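Oxalate biosynthetic component 1 (Burkholderia thailandensis, PDB 5IKY) produces oxalate in quorum sensing-dependent oxalogenesis, combining a serine hydrolase of the alpha/beta type with an additional lyase activity. Local coordinates at residues A[62-67]-A[103-108]; A[212-217]-A[269-274]. All coordinates share one frame; numbering follows the deposited sequence.

Overall arrangement
The two contacts lie in different parts of the chain and follow one another in series. Contact 1 belongs to the N-terminal domain and lies far out, its centre about 43 Å from the centre of the chain; contact 2, in the part related to TIM-barrel beta-keto acid cleavage enzymes, lies about 7 Å from it. Their centres are about 41 Å apart and their nearest atoms about 21 Å. Contact 2 joins the ends of two helices that lead into the neighbouring parallel strands 223-226 and 275-278. It lies before the starts of these strands, whereas His-227, a ligand of the magnesium site together with Glu-477, comes directly after the end of 223-226.

Contact 1 (A[62-67]-A[103-108]); sequences REYGYD and TQTSPS
The ring of Tyr-64 carries Ser-108 on one face: Ser-108 CA lies 3.7 Å from the ring centroid and only 15° off its normal, a CH-pi contact, while Ser-108 CB reaches outward to Tyr-64 OH. The neighbouring flat group, the guanidinium of Arg-62, uses its edge instead. Arg-62 NH1 and Arg-62 NH2 close end-on around a single atom, Pro-107 O, at 3.1 and 3.0 Å. That oxygen lies almost in the guanidinium plane, yet Arg-62 NH2 approaches from well above the carbonyl plane, and Arg-62 NH2 also makes a weak bond of 3.4 Å to Ser-108 O. With CG anti to the backbone N and a bend at chi2 (72°), the arginine brings its head round to these carbonyls. Ser-106, small enough for a close approach, sets its CB 3.3 Å from Glu-63 O. The carboxylate of Glu-63 turns to Arg-102, just before the loop. Strand 60-64, central in a three-stranded antiparallel sheet beside 156-160, thus holds a loop that runs nearly perpendicular to it. The positive guanidinium is met by the partial negative charges of two carbonyl oxygens rather than by a carboxylate, so Arg-62 holds the loop by its main chain.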
ATOM      1  N   ARG A  62      24.728 -24.307 -20.564  1.00 59.73           N
ATOM      2  CA  ARG A  62      23.514 -24.221 -21.363  1.00 59.95           C
ATOM      3  C   ARG A  62      23.424 -22.818 -21.946  1.00 63.91           C
ATOM      4  O   ARG A  62      22.986 -21.885 -21.272  1.00 77.08           O
ATOM      5  CB  ARG A  62      22.275 -24.537 -20.523  1.00 59.56           C
ATOM      6  CG  ARG A  62      20.957 -24.424 -21.279  1.00 59.82           C
ATOM      7  CD  ARG A  62      20.774 -25.552 -22.283  1.00 61.46           C
ATOM      8  NE  ARG A  62      19.472 -25.488 -22.944  1.00 67.36           N
ATOM      9  CZ  ARG A  62      19.275 -25.000 -24.165  1.00 69.45           C
ATOM     10  NH1 ARG A  62      20.299 -24.542 -24.871  1.00 71.28           N
ATOM     11  NH2 ARG A  62      18.053 -24.977 -24.683  1.00 65.36           N
ATOM     12  N   GLU A  63      23.856 -22.668 -23.194  1.00 63.71           N
ATOM     13  CA  GLU A  63      23.923 -21.351 -23.815  1.00 59.27           C
ATOM     14  C   GLU A  63      23.104 -21.266 -25.096  1.00 60.02           C
ATOM     15  O   GLU A  63      22.965 -22.248 -25.822  1.00 72.25           O
ATOM     16  CB  GLU A  63      25.377 -20.977 -24.111  1.00 62.63           C
ATOM     17  CG  GLU A  63      26.088 -21.931 -25.057  1.00 63.60           C
ATOM     18  CD  GLU A  63      27.425 -21.390 -25.526  1.00 85.48           C
ATOM     19  OE1 GLU A  63      27.597 -20.151 -25.532  1.00 99.84           O
ATOM     20  OE2 GLU A  63      28.303 -22.200 -25.891  1.00 84.00           O
ATOM     21  N   TYR A  64      22.568 -20.078 -25.358  1.00 61.73           N
ATOM     22  CA  TYR A  64      21.849 -19.796 -26.594  1.00 59.97           C
ATOM     23  C   TYR A  64      21.628 -18.295 -26.758  1.00 69.05           C
ATOM     24  O   TYR A  64      21.076 -17.641 -25.872  1.00 65.84           O
ATOM     25  CB  TYR A  64      20.504 -20.529 -26.627  1.00 67.37           C
ATOM     26  CG  TYR A  64      19.730 -20.337 -27.915  1.00 61.37           C
ATOM     27  CD1 TYR A  64      20.012 -21.105 -29.035  1.00 71.32           C
ATOM     28  CD2 TYR A  64      18.716 -19.390 -28.007  1.00 60.78           C
ATOM     29  CE1 TYR A  64      19.307 -20.936 -30.217  1.00 64.08           C
ATOM     30  CE2 TYR A  64      18.008 -19.214 -29.182  1.00 61.71           C
ATOM     31  CZ  TYR A  64      18.308 -19.989 -30.282  1.00 63.24           C
ATOM     32  OH  TYR A  64      17.606 -19.818 -31.452  1.00 75.50           O
ATOM     33  N   GLY A  65      22.074 -17.754 -27.887  1.00 59.65           N
ATOM     34  CA  GLY A  65      21.795 -16.375 -28.248  1.00 59.06           C
ATOM     35  C   GLY A  65      22.896 -15.372 -27.955  1.00 58.31           C
ATOM     36  O   GLY A  65      22.690 -14.171 -28.106  1.00 57.74           O
ATOM     37  N   TYR A  66      24.070 -15.851 -27.557  1.00 58.39           N
ATOM     38  CA  TYR A  66      25.137 -14.949 -27.123  1.00 57.68           C
ATOM     39  C   TYR A  66      26.345 -14.908 -28.057  1.00 60.91           C
ATOM     40  O   TYR A  66      27.383 -14.348 -27.703  1.00 71.32           O
ATOM     41  CB  TYR A  66      25.597 -15.328 -25.713  1.00 56.86           C
ATOM     42  CG  TYR A  66      24.656 -14.859 -24.634  1.00 64.76           C
ATOM     43  CD1 TYR A  66      24.749 -13.572 -24.121  1.00 54.51           C
ATOM     44  CD2 TYR A  66      23.668 -15.693 -24.135  1.00 68.04           C
ATOM     45  CE1 TYR A  66      23.889 -13.132 -23.136  1.00 60.44           C
ATOM     46  CE2 TYR A  66      22.803 -15.263 -23.149  1.00 62.88           C
ATOM     47  CZ  TYR A  66      22.917 -13.980 -22.654  1.00 61.69           C
ATOM     48  OH  TYR A  66      22.058 -13.543 -21.671  1.00 60.39           O
ATOM     49  N   ASP A  67      26.205 -15.489 -29.246  1.00 60.17           N
ATOM     50  CA  ASP A  67      27.307 -15.544 -30.202  1.00 61.07           C
ATOM     51  C   ASP A  67      27.491 -14.232 -30.963  1.00 61.09           C
ATOM     52  O   ASP A  67      26.532 -13.510 -31.224  1.00 60.75           O
ATOM     53  CB  ASP A  67      27.091 -16.686 -31.198  1.00 62.59           C
ATOM     54  CG  ASP A  67      27.137 -18.053 -30.543  1.00 62.86           C
ATOM     55  OD1 ASP A  67      28.022 -18.279 -29.692  1.00 71.55           O
ATOM     56  OD2 ASP A  67      26.287 -18.904 -30.879  1.00 75.98           O
ATOM     57  N   THR A 103      28.960 -22.011 -36.146  1.00110.28           N
ATOM     58  CA  THR A 103      28.050 -22.783 -36.980  1.00109.57           C
ATOM     59  C   THR A 103      27.387 -23.870 -36.143  1.00103.59           C
ATOM     60  O   THR A 103      26.286 -24.328 -36.454  1.00 98.86           O
ATOM     61  CB  THR A 103      28.781 -23.409 -38.169  1.00109.62           C
ATOM     62  OG1 THR A 103      29.962 -24.071 -37.700  1.00118.36           O
ATOM     63  CG2 THR A 103      29.179 -22.332 -39.163  1.00 90.90           C
ATOM     64  N   GLN A 104      28.075 -24.282 -35.084  1.00 99.08           N
ATOM     65  CA  GLN A 104      27.490 -25.141 -34.064  1.00108.27           C
ATOM     66  C   GLN A 104      26.458 -24.344 -33.279  1.00114.40           C
ATOM     67  O   GLN A 104      26.712 -23.202 -32.901  1.00142.54           O
ATOM     68  CB  GLN A 104      28.572 -25.680 -33.127  1.00121.61           C
ATOM     69  CG  GLN A 104      28.047 -26.198 -31.796  1.00121.03           C
ATOM     70  CD  GLN A 104      28.951 -25.832 -30.636  1.00124.43           C
ATOM     71  OE1 GLN A 104      29.810 -24.960 -30.758  1.00139.65           O
ATOM     72  NE2 GLN A 104      28.761 -26.495 -29.503  1.00116.18           N
ATOM     73  N   THR A 105      25.292 -24.934 -33.034  1.00115.35           N
ATOM     74  CA  THR A 105      24.250 -24.234 -32.294  1.00131.29           C
ATOM     75  C   THR A 105      23.474 -25.185 -31.384  1.00120.37           C
ATOM     76  O   THR A 105      23.184 -26.323 -31.756  1.00124.15           O
ATOM     77  CB  THR A 105      23.274 -23.511 -33.250  1.00138.02           C
ATOM     78  OG1 THR A 105      24.007 -22.611 -34.090  1.00155.34           O
ATOM     79  CG2 THR A 105      22.237 -22.714 -32.468  1.00112.49           C
ATOM     80  N   SER A 106      23.149 -24.699 -30.190  1.00107.12           N
ATOM     81  CA  SER A 106      22.433 -25.468 -29.178  1.00 97.00           C
ATOM     82  C   SER A 106      20.923 -25.442 -29.432  1.00 84.07           C
ATOM     83  O   SER A 106      20.459 -24.708 -30.306  1.00 72.12           O
ATOM     84  CB  SER A 106      22.756 -24.912 -27.786  1.00109.14           C
ATOM     85  OG  SER A 106      24.150 -24.942 -27.533  1.00122.42           O
ATOM     86  N   PRO A 107      20.153 -26.257 -28.685  1.00 77.70           N
ATOM     87  CA  PRO A 107      18.691 -26.144 -28.768  1.00 74.09           C
ATOM     88  C   PRO A 107      18.195 -24.745 -28.420  1.00 69.58           C
ATOM     89  O   PRO A 107      18.726 -24.111 -27.507  1.00 64.02           O
ATOM     90  CB  PRO A 107      18.203 -27.160 -27.735  1.00 79.44           C
ATOM     91  CG  PRO A 107      19.271 -28.182 -27.698  1.00 94.54           C
ATOM     92  CD  PRO A 107      20.562 -27.439 -27.906  1.00 80.98           C
ATOM     93  N   SER A 108      17.189 -24.273 -29.149  1.00 70.05           N
ATOM     94  CA  SER A 108      16.613 -22.960 -28.903  1.00 73.42           C
ATOM     95  C   SER A 108      15.812 -22.953 -27.610  1.00 72.87           C
ATOM     96  O   SER A 108      15.659 -23.984 -26.958  1.00 77.52           O
ATOM     97  CB  SER A 108      15.720 -22.535 -30.068  1.00 79.37           C
ATOM     98  OG  SER A 108      14.475 -23.207 -30.016  1.00 80.21           O
TER

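Contact 2 (A[212-217]-A[269-274]); sequences ASREAL and DLEPSA
Leu-270 lies over one face of the Arg-214 guanidinium, the two side chains crossing at about a right angle: CB of Leu-270 stands 3.6 Å above the plane toward its rim, and Leu-270 CD1 is 3.6 Å from Arg-214 NE. The guanidinium edge serves Glu-271, where Arg-214 NH1 donates to Glu-271 OE2 at 2.9 Å with an N-H...O angle of 159°. The oxygen is met on its anti side, 34° out of the carboxylate plane, and the two flat groups are turned 46° apart. Bends at chi2 and chi3 let the long arginine curl round this carboxylate. A water also donates to Glu-271 OE2, at 2.7 Å, and to the backbone Arg-214 O. Leu-217, three residues further along its helix, runs antiparallel to the Glu-271 side chain, its CD1 3.6 Å from Glu-271 CG, and its CD2 meets the small Ala-274 at CB, 3.7 Å away. Just past the end of helix 257-270, Glu-271 opens a type I turn to Ala-274, with Pro-272 suited by its fixed phi to the second position. The last turn of helix 206-218 is thereby joined to the turn after helix 257-270, the crossover between parallel strands 223-226 and 275-278, consistent with a TIM-barrel-like domain. Ion pair and water would favour an ionised Glu-271; Leu-270 covers one guanidinium face and Leu-217 packs on the glutamate chain, while both charged residues stay partly exposed.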
ATOM      1  N   ALA A 212      11.929  -1.703  -4.972  1.00 42.76           N
ATOM      2  CA  ALA A 212      12.230  -2.672  -3.923  1.00 42.09           C
ATOM      3  C   ALA A 212      11.607  -2.245  -2.597  1.00 50.59           C
ATOM      4  O   ALA A 212      11.136  -3.080  -1.823  1.00 49.38           O
ATOM      5  CB  ALA A 212      13.734  -2.846  -3.774  1.00 38.85           C
ATOM      6  N   SER A 213      11.602  -0.940  -2.347  1.00 44.91           N
ATOM      7  CA  SER A 213      11.011  -0.390  -1.134  1.00 37.67           C
ATOM      8  C   SER A 213       9.500  -0.598  -1.111  1.00 43.88           C
ATOM      9  O   SER A 213       8.939  -1.031  -0.102  1.00 43.59           O
ATOM     10  CB  SER A 213      11.337   1.097  -1.013  1.00 39.27           C
ATOM     11  OG  SER A 213      12.738   1.306  -0.941  1.00 44.06           O
ATOM     12  N   ARG A 214       8.850  -0.286  -2.229  1.00 41.14           N
ATOM     13  CA  ARG A 214       7.405  -0.446  -2.355  1.00 38.58           C
ATOM     14  C   ARG A 214       6.973  -1.893  -2.117  1.00 43.79           C
ATOM     15  O   ARG A 214       5.972  -2.150  -1.441  1.00 45.80           O
ATOM     16  CB  ARG A 214       6.934   0.017  -3.738  1.00 46.77           C
ATOM     17  CG  ARG A 214       7.252   1.473  -4.056  1.00 44.47           C
ATOM     18  CD  ARG A 214       6.005   2.334  -4.095  1.00 45.74           C
ATOM     19  NE  ARG A 214       5.266   2.198  -5.346  1.00 60.24           N
ATOM     20  CZ  ARG A 214       3.940   2.201  -5.438  1.00 57.85           C
ATOM     21  NH1 ARG A 214       3.198   2.324  -4.347  1.00 60.93           N
ATOM     22  NH2 ARG A 214       3.354   2.079  -6.621  1.00 57.63           N
ATOM     23  N   GLU A 215       7.730  -2.833  -2.674  1.00 44.54           N
ATOM     24  CA  GLU A 215       7.436  -4.255  -2.512  1.00 42.76           C
ATOM     25  C   GLU A 215       7.518  -4.661  -1.046  1.00 54.07           C
ATOM     26  O   GLU A 215       6.686  -5.419  -0.550  1.00 59.74           O
ATOM     27  CB  GLU A 215       8.399  -5.101  -3.341  1.00 43.49           C
ATOM     28  CG  GLU A 215       8.328  -4.856  -4.837  1.00 71.57           C
ATOM     29  CD  GLU A 215       9.499  -5.471  -5.580  1.00 92.46           C
ATOM     30  OE1 GLU A 215      10.297  -6.192  -4.943  1.00 97.86           O
ATOM     31  OE2 GLU A 215       9.625  -5.228  -6.800  1.00 91.60           O
ATOM     32  N   ALA A 216       8.530  -4.145  -0.360  1.00 46.42           N
ATOM     33  CA  ALA A 216       8.741  -4.448   1.046  1.00 46.21           C
ATOM     34  C   ALA A 216       7.613  -3.892   1.908  1.00 56.88           C
ATOM     35  O   ALA A 216       7.147  -4.550   2.840  1.00 42.51           O
ATOM     36  CB  ALA A 216      10.078  -3.898   1.504  1.00 40.67           C
ATOM     37  N   LEU A 217       7.172  -2.679   1.587  1.00 41.00           N
ATOM     38  CA  LEU A 217       6.137  -2.006   2.363  1.00 49.72           C
ATOM     39  C   LEU A 217       4.770  -2.686   2.241  1.00 56.46           C
ATOM     40  O   LEU A 217       4.040  -2.796   3.227  1.00 56.24           O
ATOM     41  CB  LEU A 217       6.035  -0.538   1.940  1.00 40.43           C
ATOM     42  CG  LEU A 217       7.210   0.330   2.396  1.00 54.32           C
ATOM     43  CD1 LEU A 217       7.331   1.589   1.550  1.00 37.23           C
ATOM     44  CD2 LEU A 217       7.061   0.687   3.868  1.00 42.55           C
ATOM     45  N   ASP A 269       5.602  10.540  -2.128  1.00 47.96           N
ATOM     46  CA  ASP A 269       4.374  10.590  -2.920  1.00 47.35           C
ATOM     47  C   ASP A 269       3.620   9.263  -2.917  1.00 49.57           C
ATOM     48  O   ASP A 269       2.403   9.230  -2.728  1.00 48.43           O
ATOM     49  CB  ASP A 269       4.681  10.987  -4.366  1.00 55.43           C
ATOM     50  CG  ASP A 269       4.644  12.486  -4.587  1.00 65.26           C
ATOM     51  OD1 ASP A 269       3.879  13.176  -3.881  1.00 77.70           O
ATOM     52  OD2 ASP A 269       5.366  12.972  -5.483  1.00 73.94           O
ATOM     53  N   LEU A 270       4.348   8.173  -3.137  1.00 44.93           N
ATOM     54  CA  LEU A 270       3.741   6.854  -3.291  1.00 52.51           C
ATOM     55  C   LEU A 270       3.546   6.135  -1.957  1.00 64.48           C
ATOM     56  O   LEU A 270       2.645   5.306  -1.818  1.00 61.68           O
ATOM     57  CB  LEU A 270       4.596   5.993  -4.223  1.00 46.32           C
ATOM     58  CG  LEU A 270       4.693   6.442  -5.684  1.00 52.89           C
ATOM     59  CD1 LEU A 270       5.694   5.587  -6.443  1.00 39.33           C
ATOM     60  CD2 LEU A 270       3.334   6.365  -6.344  1.00 39.99           C
ATOM     61  N   GLU A 271       4.400   6.443  -0.985  1.00 48.31           N
ATOM     62  CA  GLU A 271       4.350   5.790   0.321  1.00 45.12           C
ATOM     63  C   GLU A 271       4.477   6.806   1.460  1.00 43.15           C
ATOM     64  O   GLU A 271       5.474   6.806   2.179  1.00 48.41           O
ATOM     65  CB  GLU A 271       5.462   4.742   0.432  1.00 40.34           C
ATOM     66  CG  GLU A 271       5.494   3.724  -0.705  1.00 47.85           C
ATOM     67  CD  GLU A 271       4.402   2.675  -0.591  1.00 56.56           C
ATOM     68  OE1 GLU A 271       3.813   2.536   0.503  1.00 69.41           O
ATOM     69  OE2 GLU A 271       4.131   1.990  -1.598  1.00 66.77           O
ATOM     70  N   PRO A 272       3.454   7.659   1.636  1.00 56.74           N
ATOM     71  CA  PRO A 272       3.501   8.812   2.549  1.00 40.36           C
ATOM     72  C   PRO A 272       3.756   8.461   4.017  1.00 39.27           C
ATOM     73  O   PRO A 272       4.356   9.262   4.734  1.00 47.72           O
ATOM     74  CB  PRO A 272       2.107   9.439   2.397  1.00 44.33           C
ATOM     75  CG  PRO A 272       1.579   8.921   1.106  1.00 53.98           C
ATOM     76  CD  PRO A 272       2.146   7.546   0.966  1.00 37.91           C
ATOM     77  N   SER A 273       3.303   7.292   4.460  1.00 51.43           N
ATOM     78  CA  SER A 273       3.412   6.929   5.871  1.00 42.38           C
ATOM     79  C   SER A 273       4.673   6.129   6.182  1.00 46.51           C
ATOM     80  O   SER A 273       5.054   5.990   7.346  1.00 49.59           O
ATOM     81  CB  SER A 273       2.179   6.138   6.309  1.00 37.21           C
ATOM     82  OG  SER A 273       1.006   6.927   6.196  1.00 67.96           O
ATOM     83  N   ALA A 274       5.317   5.610   5.143  1.00 41.54           N
ATOM     84  CA  ALA A 274       6.514   4.794   5.310  1.00 50.43           C
ATOM     85  C   ALA A 274       7.594   5.545   6.073  1.00 44.15           C
ATOM     86  O   ALA A 274       7.944   6.670   5.723  1.00 50.52           O
ATOM     87  CB  ALA A 274       7.043   4.344   3.953  1.00 41.20           C
TER
HETATM   88  O   HOH W   1       3.278  -0.538  -1.579  1.00 56.40           O